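Local coordinates for hypothetical protein (Ruminococcus gnavus, PDB 4QAN) that is of unknown function but adopts a cystatin-like fold as a divergent member of the NTF2-like superfamily, and can bind a magnesium ion, at residues Glu13-Glu18 with Ala208-Ala213; Thr22-Glu27 with Val31-Ser36; Asn41-Ala46 with Thr252-Leu257; Asp53-Gln58 with Ala92-Ala97; Gln101-Ser106 with Leu256-Gly261. One frame throughout, in Å; residues are numbered along the deposited sequence.

Contact 1 of 5, residues Glu13-Glu18 with Ala208-Ala213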
# COMPACT_ATOMS: atom_id res chain seq x y z
N GLU A 13 1.43 14.42 -14.45
CA GLU A 13 1.23 14.45 -15.90
C GLU A 13 0.56 13.17 -16.41
O GLU A 13 -0.34 13.22 -17.24
CB GLU A 13 2.57 14.65 -16.64
CG GLU A 13 3.06 16.09 -16.66
CD GLU A 13 4.50 16.23 -17.13
OE1 GLU A 13 5.02 15.32 -17.82
OE2 GLU A 13 5.13 17.27 -16.82
N SER A 14 1.00 12.01 -15.91
CA SER A 14 0.39 10.75 -16.33
C SER A 14 -1.05 10.63 -15.81
O SER A 14 -1.94 10.18 -16.53
CB SER A 14 1.22 9.56 -15.87
OG SER A 14 2.49 9.59 -16.48
N LEU A 15 -1.29 11.06 -14.58
CA LEU A 15 -2.65 11.03 -14.05
C LEU A 15 -3.60 11.97 -14.77
O LEU A 15 -4.79 11.72 -14.76
CB LEU A 15 -2.68 11.31 -12.56
CG LEU A 15 -2.28 10.08 -11.76
CD1 LEU A 15 -1.88 10.50 -10.35
CD2 LEU A 15 -3.40 9.03 -11.76
N GLN A 16 -3.09 13.03 -15.38
CA GLN A 16 -3.90 13.90 -16.23
C GLN A 16 -4.26 13.29 -17.58
O GLN A 16 -5.12 13.83 -18.28
CB GLN A 16 -3.18 15.23 -16.52
CG GLN A 16 -2.91 16.07 -15.30
CD GLN A 16 -1.88 17.15 -15.57
OE1 GLN A 16 -1.92 17.80 -16.62
NE2 GLN A 16 -0.95 17.36 -14.63
N LYS A 17 -3.59 12.20 -17.97
CA LYS A 17 -3.84 11.58 -19.29
C LYS A 17 -5.19 10.89 -19.33
O LYS A 17 -5.61 10.28 -18.35
CB LYS A 17 -2.76 10.55 -19.65
CG LYS A 17 -1.42 11.13 -20.03
CD LYS A 17 -0.39 10.03 -20.21
CE LYS A 17 0.90 10.58 -20.79
NZ LYS A 17 2.01 9.59 -20.68
N GLU A 18 -5.85 10.96 -20.48
CA GLU A 18 -7.18 10.37 -20.70
C GLU A 18 -7.12 8.84 -20.80
O GLU A 18 -6.20 8.29 -21.41
CB GLU A 18 -7.78 10.94 -21.99
CG GLU A 18 -9.30 10.99 -22.02
CD GLU A 18 -9.89 11.88 -20.93
OE1 GLU A 18 -9.32 12.95 -20.61
OE2 GLU A 18 -10.94 11.49 -20.38
N ALA A 208 -7.81 5.68 -14.15
CA ALA A 208 -6.84 5.99 -13.12
C ALA A 208 -7.32 5.39 -11.80
O ALA A 208 -8.49 5.46 -11.48
CB ALA A 208 -6.68 7.49 -12.98
N ASN A 209 -6.40 4.80 -11.04
CA ASN A 209 -6.77 4.09 -9.82
C ASN A 209 -5.71 4.12 -8.75
O ASN A 209 -5.63 3.19 -7.94
CB ASN A 209 -7.05 2.64 -10.18
CG ASN A 209 -5.83 1.96 -10.78
OD1 ASN A 209 -4.90 2.62 -11.25
ND2 ASN A 209 -5.81 0.63 -10.74
N TYR A 210 -4.87 5.15 -8.76
CA TYR A 210 -3.86 5.36 -7.73
C TYR A 210 -3.71 6.86 -7.47
O TYR A 210 -4.19 7.67 -8.26
CB TYR A 210 -2.52 4.75 -8.18
CG TYR A 210 -1.87 5.39 -9.39
CD1 TYR A 210 -2.24 5.04 -10.68
CD2 TYR A 210 -0.88 6.35 -9.24
CE1 TYR A 210 -1.64 5.63 -11.79
CE2 TYR A 210 -0.28 6.95 -10.33
CZ TYR A 210 -0.67 6.59 -11.61
OH TYR A 210 -0.06 7.17 -12.67
N PHE A 211 -3.03 7.23 -6.39
CA PHE A 211 -2.81 8.63 -6.09
C PHE A 211 -1.38 8.85 -5.60
O PHE A 211 -0.75 7.93 -5.05
CB PHE A 211 -3.81 9.11 -5.04
CG PHE A 211 -3.56 8.55 -3.68
CD1 PHE A 211 -4.12 7.35 -3.29
CD2 PHE A 211 -2.74 9.21 -2.78
CE1 PHE A 211 -3.87 6.82 -2.04
CE2 PHE A 211 -2.50 8.69 -1.53
CZ PHE A 211 -3.06 7.48 -1.16
N GLN A 212 -0.89 10.07 -5.83
CA GLN A 212 0.40 10.53 -5.31
C GLN A 212 0.09 11.80 -4.49
O GLN A 212 -0.38 12.80 -5.04
CB GLN A 212 1.40 10.80 -6.47
CG GLN A 212 2.89 10.82 -6.06
CD GLN A 212 3.87 10.87 -7.23
OE1 GLN A 212 3.93 9.96 -8.06
NE2 GLN A 212 4.68 11.94 -7.30
N ALA A 213 0.31 11.76 -3.18
CA ALA A 213 0.02 12.91 -2.34
C ALA A 213 1.08 13.99 -2.61
O ALA A 213 2.19 13.66 -3.04
CB ALA A 213 0.01 12.51 -0.89
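One face of the Y210 ring carries the isobutyl end of L15, and N209 OD1 lies at the ring edge, in its plane. L15 CD2 stands 3.7 Å above the plane and somewhat toward the rim, a CH-pi contact only 21° off the ring normal. The other branch spreads along the same ring, with L15 CD1 3.9 Å from Y210 CE2. CD2 also reaches the methyl of A208, 3.8 Å from its CB, so one leucine methyl touches both an aromatic and an aliphatic partner. The Y210 ring is swung between its own backbone N and carbonyl carbon (chi1 65°), and there it meets L15. On the other segment, S14 to K17 form a type I beta turn, closed by K17 N to S14 O at 3.0 Å. The polar ends look elsewhere: Y210 OH bonds to T252 OG1 and S14 OG to D251 OD1. Trimming Y210 to an alanine is likely to strip the L15 methyls of their aromatic face and take from T252 OG1 one of its hydroxyl partners. The N-terminal loop and the loop before helix 221-234 are thus joined by apolar packing, with hydroxyl bonds tying each to the loop before helix 254-275.

Contact 2 of 5, residues Thr22-Glu27 with Val31-Ser36; sequences TSFSEE and VLYMLS
F24 is the first residue of 22-27 to touch the helix: its ring tip, CZ, sits over one face of the Y33 ring, 3.3 Å from Y33 CG. The rings are set obliquely, with planes at 47° and centroids 4.8 Å apart, and the side chains cross at about a right angle. F24 CG lies beside the backbone N (chi1 -49°), and this swings the ring back toward the helix, where CE1 also comes within 3.8 Å of Y33 CB. The F24 backbone pairs with W168, which places this loop beside strand 167-172. S25 N, one residue on, bonds to E29 OE1, and E26 takes the N-cap position ahead of helix 27-39. E27 opens that helix. Its carbonyl O accepts from V31 N at 3.0 Å, the regular i to i+4 bond, and V31 CG2 lies against the same oxygen at 3.2 Å. The carboxylate of E27 turns to another partner, S142 OG. Y33 OH is hydrogen-bonded to M45 O of helix 43-48. The buried pair therefore divides its work: the F24 ring tip on the Y33 face gives the loop an apolar seat on the first turns of the helix, while the phenol hydroxyl joins that helix to the next one in the chain.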
# COMPACT_ATOMS: atom_id res chain seq x y z
N THR A 22 -12.73 1.73 -21.34
CA THR A 22 -13.60 1.67 -20.15
C THR A 22 -13.21 0.52 -19.23
O THR A 22 -13.00 0.71 -18.04
CB THR A 22 -15.09 1.44 -20.50
OG1 THR A 22 -15.50 2.33 -21.54
CG2 THR A 22 -15.97 1.64 -19.26
N SER A 23 -13.13 -0.67 -19.82
CA SER A 23 -13.03 -1.91 -19.06
C SER A 23 -12.49 -3.05 -19.92
O SER A 23 -12.46 -2.95 -21.14
CB SER A 23 -14.42 -2.30 -18.54
OG SER A 23 -15.37 -2.38 -19.61
N PHE A 24 -12.06 -4.12 -19.27
CA PHE A 24 -11.69 -5.35 -19.95
C PHE A 24 -12.80 -6.35 -19.63
O PHE A 24 -13.01 -6.71 -18.46
CB PHE A 24 -10.31 -5.85 -19.50
CG PHE A 24 -9.26 -4.79 -19.53
CD1 PHE A 24 -8.87 -4.21 -20.74
CD2 PHE A 24 -8.67 -4.33 -18.36
CE1 PHE A 24 -7.90 -3.21 -20.76
CE2 PHE A 24 -7.71 -3.34 -18.38
CZ PHE A 24 -7.33 -2.78 -19.58
N SER A 25 -13.53 -6.74 -20.66
CA SER A 25 -14.67 -7.63 -20.53
C SER A 25 -14.21 -9.09 -20.58
O SER A 25 -14.95 -9.99 -20.18
CB SER A 25 -15.68 -7.36 -21.66
OG SER A 25 -15.02 -7.05 -22.88
N GLU A 26 -13.00 -9.31 -21.10
CA GLU A 26 -12.42 -10.64 -21.18
C GLU A 26 -11.09 -10.60 -20.46
O GLU A 26 -10.37 -9.61 -20.56
CB GLU A 26 -12.19 -11.04 -22.64
CG GLU A 26 -12.14 -12.55 -22.86
CD GLU A 26 -13.52 -13.20 -22.81
OE1 GLU A 26 -14.52 -12.48 -22.57
OE2 GLU A 26 -13.60 -14.42 -23.02
N GLU A 27 -10.76 -11.67 -19.74
CA GLU A 27 -9.50 -11.72 -18.99
C GLU A 27 -8.27 -11.64 -19.92
O GLU A 27 -7.22 -11.13 -19.52
CB GLU A 27 -9.43 -12.94 -18.05
CG GLU A 27 -9.27 -14.31 -18.69
CD GLU A 27 -10.50 -15.19 -18.56
OE1 GLU A 27 -11.59 -14.78 -19.02
OE2 GLU A 27 -10.37 -16.31 -18.00
N VAL A 31 -4.87 -9.21 -19.57
CA VAL A 31 -3.53 -9.79 -19.56
C VAL A 31 -2.63 -9.08 -20.56
O VAL A 31 -1.49 -8.73 -20.24
CB VAL A 31 -3.56 -11.29 -19.89
CG1 VAL A 31 -2.15 -11.84 -20.10
CG2 VAL A 31 -4.28 -12.06 -18.79
N LEU A 32 -3.14 -8.88 -21.78
CA LEU A 32 -2.39 -8.25 -22.85
C LEU A 32 -2.08 -6.80 -22.50
O LEU A 32 -0.94 -6.36 -22.63
CB LEU A 32 -3.15 -8.31 -24.17
CG LEU A 32 -3.28 -9.69 -24.82
CD1 LEU A 32 -4.16 -9.63 -26.06
CD2 LEU A 32 -1.91 -10.25 -25.15
N TYR A 33 -3.11 -6.07 -22.06
CA TYR A 33 -2.94 -4.70 -21.58
C TYR A 33 -1.75 -4.66 -20.64
O TYR A 33 -0.88 -3.80 -20.77
CB TYR A 33 -4.22 -4.23 -20.87
CG TYR A 33 -4.11 -2.85 -20.23
CD1 TYR A 33 -3.79 -2.70 -18.88
CD2 TYR A 33 -4.35 -1.68 -20.97
CE1 TYR A 33 -3.71 -1.44 -18.30
CE2 TYR A 33 -4.26 -0.42 -20.38
CZ TYR A 33 -3.94 -0.30 -19.06
OH TYR A 33 -3.84 0.96 -18.49
N MSE A 34 -1.69 -5.60 -19.71
CA MSE A 34 -0.60 -5.61 -18.73
C MSE A 34 0.69 -5.94 -19.42
O MSE A 34 1.73 -5.36 -19.12
CB MSE A 34 -0.93 -6.56 -17.59
CG MSE A 34 0.12 -6.57 -16.49
SE MSE A 34 0.20 -4.82 -15.61
CE MSE A 34 -1.54 -4.84 -14.70
N LEU A 35 0.65 -6.88 -20.37
CA LEU A 35 1.85 -7.24 -21.12
C LEU A 35 2.39 -6.06 -21.94
O LEU A 35 3.60 -5.82 -21.98
CB LEU A 35 1.56 -8.43 -22.02
CG LEU A 35 1.33 -9.75 -21.29
CD1 LEU A 35 0.77 -10.78 -22.25
CD2 LEU A 35 2.61 -10.26 -20.66
N SER A 36 1.49 -5.34 -22.61
CA SER A 36 1.88 -4.11 -23.32
C SER A 36 2.54 -3.09 -22.39
O SER A 36 3.56 -2.49 -22.73
CB SER A 36 0.66 -3.45 -23.95
OG SER A 36 1.01 -2.18 -24.43

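Contact 3 of 5, residues Asn41-Ala46 with Thr252-Leu257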
# COMPACT_ATOMS: atom_id res chain seq x y z
N ASN A 41 7.49 -0.36 -20.79
CA ASN A 41 7.99 0.12 -19.50
C ASN A 41 7.16 1.32 -18.98
O ASN A 41 7.70 2.31 -18.51
CB ASN A 41 9.48 0.48 -19.63
CG ASN A 41 10.14 0.77 -18.28
OD1 ASN A 41 9.68 0.32 -17.22
ND2 ASN A 41 11.22 1.53 -18.32
N ASP A 42 5.83 1.20 -19.05
CA ASP A 42 4.93 2.29 -18.68
C ASP A 42 4.21 1.96 -17.39
O ASP A 42 3.21 1.24 -17.38
CB ASP A 42 3.93 2.57 -19.82
CG ASP A 42 3.05 3.79 -19.55
OD1 ASP A 42 2.93 4.21 -18.38
OD2 ASP A 42 2.44 4.32 -20.50
N LEU A 43 4.73 2.50 -16.30
CA LEU A 43 4.24 2.19 -14.97
C LEU A 43 2.80 2.66 -14.80
O LEU A 43 1.96 1.94 -14.25
CB LEU A 43 5.12 2.88 -13.92
CG LEU A 43 4.70 2.69 -12.46
CD1 LEU A 43 4.82 1.23 -12.10
CD2 LEU A 43 5.53 3.56 -11.53
N ASP A 44 2.53 3.87 -15.26
CA ASP A 44 1.21 4.45 -15.12
C ASP A 44 0.18 3.51 -15.74
O ASP A 44 -0.81 3.13 -15.09
CB ASP A 44 1.16 5.82 -15.79
CG ASP A 44 -0.22 6.41 -15.81
OD1 ASP A 44 -0.67 6.87 -14.74
OD2 ASP A 44 -0.88 6.38 -16.88
N MSE A 45 0.44 3.13 -17.00
CA MSE A 45 -0.43 2.20 -17.73
C MSE A 45 -0.66 0.92 -16.95
O MSE A 45 -1.80 0.49 -16.80
CB MSE A 45 0.19 1.95 -19.11
CG MSE A 45 -0.75 1.16 -19.99
SE MSE A 45 0.19 0.70 -21.65
CE MSE A 45 -1.24 -0.46 -22.35
N ALA A 46 0.43 0.34 -16.44
CA ALA A 46 0.40 -0.92 -15.68
C ALA A 46 -0.49 -0.86 -14.46
O ALA A 46 -1.30 -1.76 -14.24
CB ALA A 46 1.82 -1.30 -15.24
N THR A 252 4.28 10.88 -12.70
CA THR A 252 4.12 9.78 -11.75
C THR A 252 5.47 9.13 -11.50
O THR A 252 6.17 8.76 -12.45
CB THR A 252 3.15 8.74 -12.34
OG1 THR A 252 1.81 9.26 -12.31
CG2 THR A 252 3.23 7.40 -11.60
N SER A 253 5.86 9.01 -10.23
CA SER A 253 7.19 8.54 -9.86
C SER A 253 7.11 7.21 -9.11
O SER A 253 6.48 7.14 -8.06
CB SER A 253 7.88 9.59 -8.98
OG SER A 253 8.98 9.04 -8.27
N PRO A 254 7.77 6.14 -9.63
CA PRO A 254 7.77 4.88 -8.88
C PRO A 254 8.41 5.03 -7.52
O PRO A 254 7.91 4.48 -6.54
CB PRO A 254 8.59 3.92 -9.76
CG PRO A 254 9.25 4.76 -10.80
CD PRO A 254 8.46 6.02 -10.93
N GLU A 255 9.49 5.80 -7.44
CA GLU A 255 10.19 5.97 -6.18
C GLU A 255 9.30 6.65 -5.12
O GLU A 255 9.28 6.23 -3.96
CB GLU A 255 11.48 6.78 -6.38
CG GLU A 255 12.51 6.13 -7.29
CD GLU A 255 12.22 6.26 -8.78
OE1 GLU A 255 11.29 7.01 -9.19
OE2 GLU A 255 12.93 5.59 -9.57
N LEU A 256 8.57 7.68 -5.52
CA LEU A 256 7.78 8.44 -4.55
C LEU A 256 6.60 7.62 -4.10
O LEU A 256 6.22 7.68 -2.92
CB LEU A 256 7.28 9.78 -5.12
CG LEU A 256 8.36 10.84 -5.33
CD1 LEU A 256 7.78 12.07 -6.03
CD2 LEU A 256 9.00 11.22 -4.01
N LEU A 257 6.03 6.86 -5.02
CA LEU A 257 4.90 5.99 -4.70
C LEU A 257 5.27 4.85 -3.77
O LEU A 257 4.46 4.46 -2.92
CB LEU A 257 4.28 5.43 -5.97
CG LEU A 257 3.45 6.42 -6.77
CD1 LEU A 257 2.96 5.77 -8.06
CD2 LEU A 257 2.28 6.94 -5.95
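L43 and P254 make the tight part of this contact. L43 CD2 rests on the proline, 3.6 Å from P254 CB and 3.7 Å from P254 CA, with CG and CD of the pyrrolidine ring close behind. L43 extends its CG opposite the backbone N (chi1 178°), which carries the branch across to the other helix start. The remainder is much looser. L43 CD2 is 4.5 Å from T252 CG2, and D44 OD1 stays 4.2 Å from T252 OG1. Those polar residues are engaged elsewhere: D44 OD2 forms a salt bridge with R48 NE, and T252 OG1 bonds to T12 OG1. L43 and P254 themselves remain partly exposed, whereas D44 is buried. Both segments are helix starts, and each has its own cap. D42 OD1, at the N-cap, accepts from M45 N at 3.0 Å in a nearly straight bond (179°), met from above the carboxylate plane. S253 caps its own helix, its OG accepting from L256 N at 3.1 Å. Just ahead of D42, N41 is the C-prime residue of the Schellman motif that ends helix 27-39. The caps use up the amides of M45 and L256 locally. The link between the two helix starts is a separate matter: it is the carbon contact of leucine on proline that joins helix 43-48 to helix 254-275 here.

Contact 4 of 5, residues Asp53-Gln58 with Ala92-Ala97; sequences DETALQ and AEMTKA
M94, a selenomethionine in this model, reaches from helix 87-108 to T55 and A56 of helix 52-58. Its CB and CG serve as the stem that spans the gap between the backbones, whose nearest CA atoms, those of A56 and M94, are 8.1 Å apart. The chain runs straight through chi2 (-169°) to the selenium, which lies beside the A56 backbone and methyl: SE is 3.9 Å from A56 N and 4.0 Å from A56 CB. There chi3 (82°) bends the end round, carrying the terminal methyl away from A56 and onto the threonine. M94 CE meets T55 CG2 at 3.5 Å, a snug carbon pair, and T55 CB at 3.6 Å. T55 turns its CG2 to this methyl, while its OG1 bonds back to A51 O, just ahead of its helix. The contact is buried and apolar, one bent side chain lying against T55 and A56. L178 and Y179 of the loop after strand 167-172 pack nearby, both on M94, Y164 at the end of strand 153-164 covers T55, and A56 leans on T90, so the junction lies between the two helices and the first sheet; elsewhere helix 87-108 rests against helix 254-275.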
# COMPACT_ATOMS: atom_id res chain seq x y z
N ASP A 53 -8.43 -0.65 -6.51
CA ASP A 53 -9.65 -0.23 -5.81
C ASP A 53 -10.59 -1.41 -5.54
O ASP A 53 -11.24 -1.47 -4.51
CB ASP A 53 -10.40 0.85 -6.58
CG ASP A 53 -9.64 2.16 -6.67
OD1 ASP A 53 -8.84 2.48 -5.77
OD2 ASP A 53 -9.84 2.88 -7.67
N GLU A 54 -10.66 -2.34 -6.47
CA GLU A 54 -11.61 -3.44 -6.38
C GLU A 54 -11.19 -4.38 -5.25
O GLU A 54 -11.99 -4.69 -4.38
CB GLU A 54 -11.75 -4.18 -7.72
CG GLU A 54 -12.13 -3.30 -8.91
CD GLU A 54 -10.93 -2.67 -9.62
OE1 GLU A 54 -9.82 -2.64 -9.04
OE2 GLU A 54 -11.11 -2.20 -10.77
N THR A 55 -9.93 -4.81 -5.25
CA THR A 55 -9.42 -5.63 -4.15
C THR A 55 -9.54 -4.88 -2.82
O THR A 55 -10.03 -5.43 -1.84
CB THR A 55 -7.95 -6.03 -4.38
OG1 THR A 55 -7.85 -6.78 -5.61
CG2 THR A 55 -7.41 -6.87 -3.23
N ALA A 56 -9.11 -3.62 -2.79
CA ALA A 56 -9.12 -2.86 -1.54
C ALA A 56 -10.53 -2.77 -0.90
O ALA A 56 -10.67 -2.88 0.31
CB ALA A 56 -8.55 -1.46 -1.76
N LEU A 57 -11.56 -2.60 -1.72
CA LEU A 57 -12.94 -2.51 -1.22
C LEU A 57 -13.65 -3.85 -0.99
O LEU A 57 -14.63 -3.90 -0.23
CB LEU A 57 -13.77 -1.64 -2.17
CG LEU A 57 -13.29 -0.19 -2.31
CD1 LEU A 57 -13.92 0.47 -3.53
CD2 LEU A 57 -13.58 0.60 -1.05
N GLN A 58 -13.15 -4.94 -1.58
CA GLN A 58 -13.86 -6.23 -1.61
C GLN A 58 -13.18 -7.40 -0.88
O GLN A 58 -13.86 -8.34 -0.47
CB GLN A 58 -14.08 -6.67 -3.07
CG GLN A 58 -14.80 -5.66 -3.93
CD GLN A 58 -16.23 -5.50 -3.52
OE1 GLN A 58 -17.05 -6.39 -3.75
NE2 GLN A 58 -16.55 -4.37 -2.90
N ALA A 92 -2.42 2.86 -1.03
CA ALA A 92 -1.00 3.18 -1.11
C ALA A 92 -0.11 1.98 -0.93
O ALA A 92 0.88 1.85 -1.64
CB ALA A 92 -0.64 4.27 -0.11
N GLU A 93 -0.43 1.09 0.01
CA GLU A 93 0.40 -0.11 0.15
C GLU A 93 0.26 -1.02 -1.06
O GLU A 93 1.24 -1.55 -1.54
CB GLU A 93 0.08 -0.87 1.43
CG GLU A 93 0.60 -0.20 2.68
CD GLU A 93 0.83 -1.19 3.79
OE1 GLU A 93 1.78 -1.98 3.65
OE2 GLU A 93 0.08 -1.19 4.80
N MSE A 94 -0.95 -1.19 -1.55
CA MSE A 94 -1.19 -2.06 -2.69
C MSE A 94 -0.44 -1.55 -3.89
O MSE A 94 0.23 -2.32 -4.57
CB MSE A 94 -2.67 -2.15 -2.99
CG MSE A 94 -3.37 -3.03 -1.95
SE MSE A 94 -5.19 -3.39 -2.58
CE MSE A 94 -4.64 -4.84 -3.78
N THR A 95 -0.51 -0.25 -4.12
CA THR A 95 0.20 0.42 -5.20
C THR A 95 1.72 0.13 -5.13
O THR A 95 2.32 -0.26 -6.11
CB THR A 95 -0.11 1.94 -5.21
OG1 THR A 95 -1.52 2.12 -5.30
CG2 THR A 95 0.52 2.64 -6.40
N LYS A 96 2.31 0.26 -3.94
CA LYS A 96 3.72 -0.13 -3.77
C LYS A 96 3.98 -1.59 -4.15
O LYS A 96 4.93 -1.89 -4.86
CB LYS A 96 4.17 0.13 -2.35
CG LYS A 96 5.58 -0.37 -2.00
CD LYS A 96 5.73 -0.31 -0.50
CE LYS A 96 7.17 -0.34 -0.07
NZ LYS A 96 7.77 -1.69 -0.19
N ALA A 97 3.11 -2.49 -3.70
CA ALA A 97 3.28 -3.92 -3.96
C ALA A 97 3.24 -4.19 -5.46
O ALA A 97 4.06 -4.96 -5.95
CB ALA A 97 2.23 -4.75 -3.22

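Contact 5 of 5, residues Gln101-Ser106 with Leu256-Gly261; sequences QFEELS and LLKKQG
E103 and K258 both send CG to the side of the backbone N, opposite the carbonyl carbon (chi1 -70° and -69°); both CB atoms already point at the other helix, and these torsions continue the line. Beyond CG the glutamate is extended, whereas the lysine kinks at chi3 (-52°), which brings its ammonium up to the carboxylate. The two side chains arrive from opposite directions and form a salt bridge. K258 NZ donates to E103 OE1 at 3.0 Å, on the syn lone pair, the side facing the other oxygen. A second, weak bond runs from K258 NZ to E103 OE2 at 3.3 Å, so the ammonium reaches both oxygens unequally. The methylene K258 CD lies 3.8 Å from E103 OE1. Apart from this pair the segments hardly meet, their nearest CA atoms, E103 and K258, being 11.3 Å apart. An alanine in place of K258 is likely to leave the E103 carboxylate without its positive mate and these two segments without their ionic link. Within helix 87-108, S106 OG bonds back to F102 O at 3.1 Å, and that oxygen also accepts from S106 N. The bridge lies at the surface, between helices 87-108 and 254-275. Nearby, L257 and the K258 chain pack on I99, F102 meets helices 27-39 and 43-48, and Q101 bonds to S172 and L173 at the end of strand 167-172.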
# COMPACT_ATOMS: atom_id res chain seq x y z
N GLN A 101 6.12 -5.74 -8.11
CA GLN A 101 5.90 -6.80 -9.08
C GLN A 101 6.37 -6.33 -10.45
O GLN A 101 7.12 -7.04 -11.11
CB GLN A 101 4.44 -7.20 -9.15
CG GLN A 101 3.93 -7.84 -7.88
CD GLN A 101 2.78 -8.79 -8.11
OE1 GLN A 101 1.94 -8.57 -8.98
NE2 GLN A 101 2.75 -9.87 -7.33
N PHE A 102 5.95 -5.14 -10.84
CA PHE A 102 6.31 -4.59 -12.13
C PHE A 102 7.84 -4.52 -12.27
O PHE A 102 8.39 -5.00 -13.25
CB PHE A 102 5.70 -3.21 -12.30
CG PHE A 102 5.95 -2.58 -13.63
CD1 PHE A 102 5.15 -2.88 -14.72
CD2 PHE A 102 7.00 -1.67 -13.80
CE1 PHE A 102 5.38 -2.29 -15.94
CE2 PHE A 102 7.24 -1.08 -15.02
CZ PHE A 102 6.42 -1.38 -16.09
N GLU A 103 8.50 -3.95 -11.27
CA GLU A 103 9.96 -3.79 -11.32
C GLU A 103 10.68 -5.13 -11.37
O GLU A 103 11.60 -5.32 -12.17
CB GLU A 103 10.45 -2.95 -10.13
CG GLU A 103 10.04 -1.48 -10.22
CD GLU A 103 10.39 -0.68 -8.96
OE1 GLU A 103 10.67 -1.29 -7.92
OE2 GLU A 103 10.37 0.57 -9.01
N GLU A 104 10.24 -6.07 -10.53
CA GLU A 104 10.82 -7.41 -10.51
C GLU A 104 10.76 -8.10 -11.89
O GLU A 104 11.80 -8.56 -12.39
CB GLU A 104 10.15 -8.27 -9.45
CG GLU A 104 10.75 -9.65 -9.31
CD GLU A 104 10.14 -10.46 -8.18
OE1 GLU A 104 9.43 -9.88 -7.33
OE2 GLU A 104 10.39 -11.68 -8.15
N LEU A 105 9.58 -8.16 -12.50
CA LEU A 105 9.44 -8.78 -13.83
C LEU A 105 10.26 -8.04 -14.88
O LEU A 105 10.78 -8.66 -15.80
CB LEU A 105 7.98 -8.83 -14.30
CG LEU A 105 7.12 -10.03 -13.92
CD1 LEU A 105 6.85 -10.09 -12.42
CD2 LEU A 105 5.81 -9.97 -14.70
N SER A 106 10.33 -6.72 -14.76
CA SER A 106 11.12 -5.90 -15.68
C SER A 106 12.61 -6.19 -15.52
O SER A 106 13.37 -6.05 -16.46
CB SER A 106 10.86 -4.41 -15.45
OG SER A 106 9.56 -4.04 -15.92
N LEU A 256 8.57 7.68 -5.52
CA LEU A 256 7.78 8.44 -4.55
C LEU A 256 6.60 7.62 -4.10
O LEU A 256 6.22 7.68 -2.92
CB LEU A 256 7.28 9.78 -5.12
CG LEU A 256 8.36 10.84 -5.33
CD1 LEU A 256 7.78 12.07 -6.03
CD2 LEU A 256 9.00 11.22 -4.01
N LEU A 257 6.03 6.86 -5.02
CA LEU A 257 4.90 5.99 -4.70
C LEU A 257 5.27 4.85 -3.77
O LEU A 257 4.46 4.46 -2.92
CB LEU A 257 4.28 5.43 -5.97
CG LEU A 257 3.45 6.42 -6.77
CD1 LEU A 257 2.96 5.77 -8.06
CD2 LEU A 257 2.28 6.94 -5.95
N LYS A 258 6.46 4.29 -3.92
CA LYS A 258 6.89 3.22 -3.04
C LYS A 258 7.12 3.78 -1.62
O LYS A 258 6.71 3.16 -0.64
CB LYS A 258 8.14 2.52 -3.59
CG LYS A 258 7.87 1.72 -4.86
CD LYS A 258 9.04 0.83 -5.25
CE LYS A 258 10.33 1.60 -5.32
NZ LYS A 258 11.41 0.76 -5.88
N LYS A 259 7.75 4.95 -1.54
CA LYS A 259 7.92 5.68 -0.27
C LYS A 259 6.58 5.97 0.41
O LYS A 259 6.47 5.84 1.61
CB LYS A 259 8.63 7.02 -0.53
CG LYS A 259 9.69 7.42 0.48
CD LYS A 259 10.70 8.42 -0.10
CE LYS A 259 11.28 7.99 -1.46
NZ LYS A 259 12.59 8.62 -1.83
N GLN A 260 5.59 6.37 -0.39
CA GLN A 260 4.24 6.64 0.10
C GLN A 260 3.62 5.36 0.67
O GLN A 260 3.01 5.37 1.74
CB GLN A 260 3.37 7.21 -1.04
CG GLN A 260 1.89 7.39 -0.71
CD GLN A 260 1.11 8.03 -1.85
OE1 GLN A 260 1.03 9.25 -1.95
NE2 GLN A 260 0.51 7.22 -2.70
N GLY A 261 3.80 4.26 -0.06
CA GLY A 261 3.49 2.91 0.41
C GLY A 261 4.14 2.57 1.74
O GLY A 261 3.47 2.04 2.61

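Overall arrangement
From the N terminus, contact 1 opens first, at 13-18, and closes only at 208-213. Contact 2 follows as a short local closure at the start of helix 27-39 and falls within that span. Contact 4, which joins helix 52-58 to helix 87-108, lies within the spans of both contact 1 and contact 3. Contact 3 crosses contact 1, running from 41-46 past 208-213 to 252-257, and F211 O packs against L257 CD2 where the two meet. Contact 5 also crosses contact 1 and ends on the same stretch as contact 3, sharing L256 and L257. Together they tie the N-terminal loop and the helices beside the first sheet to helix 254-275, which precedes the second sheet.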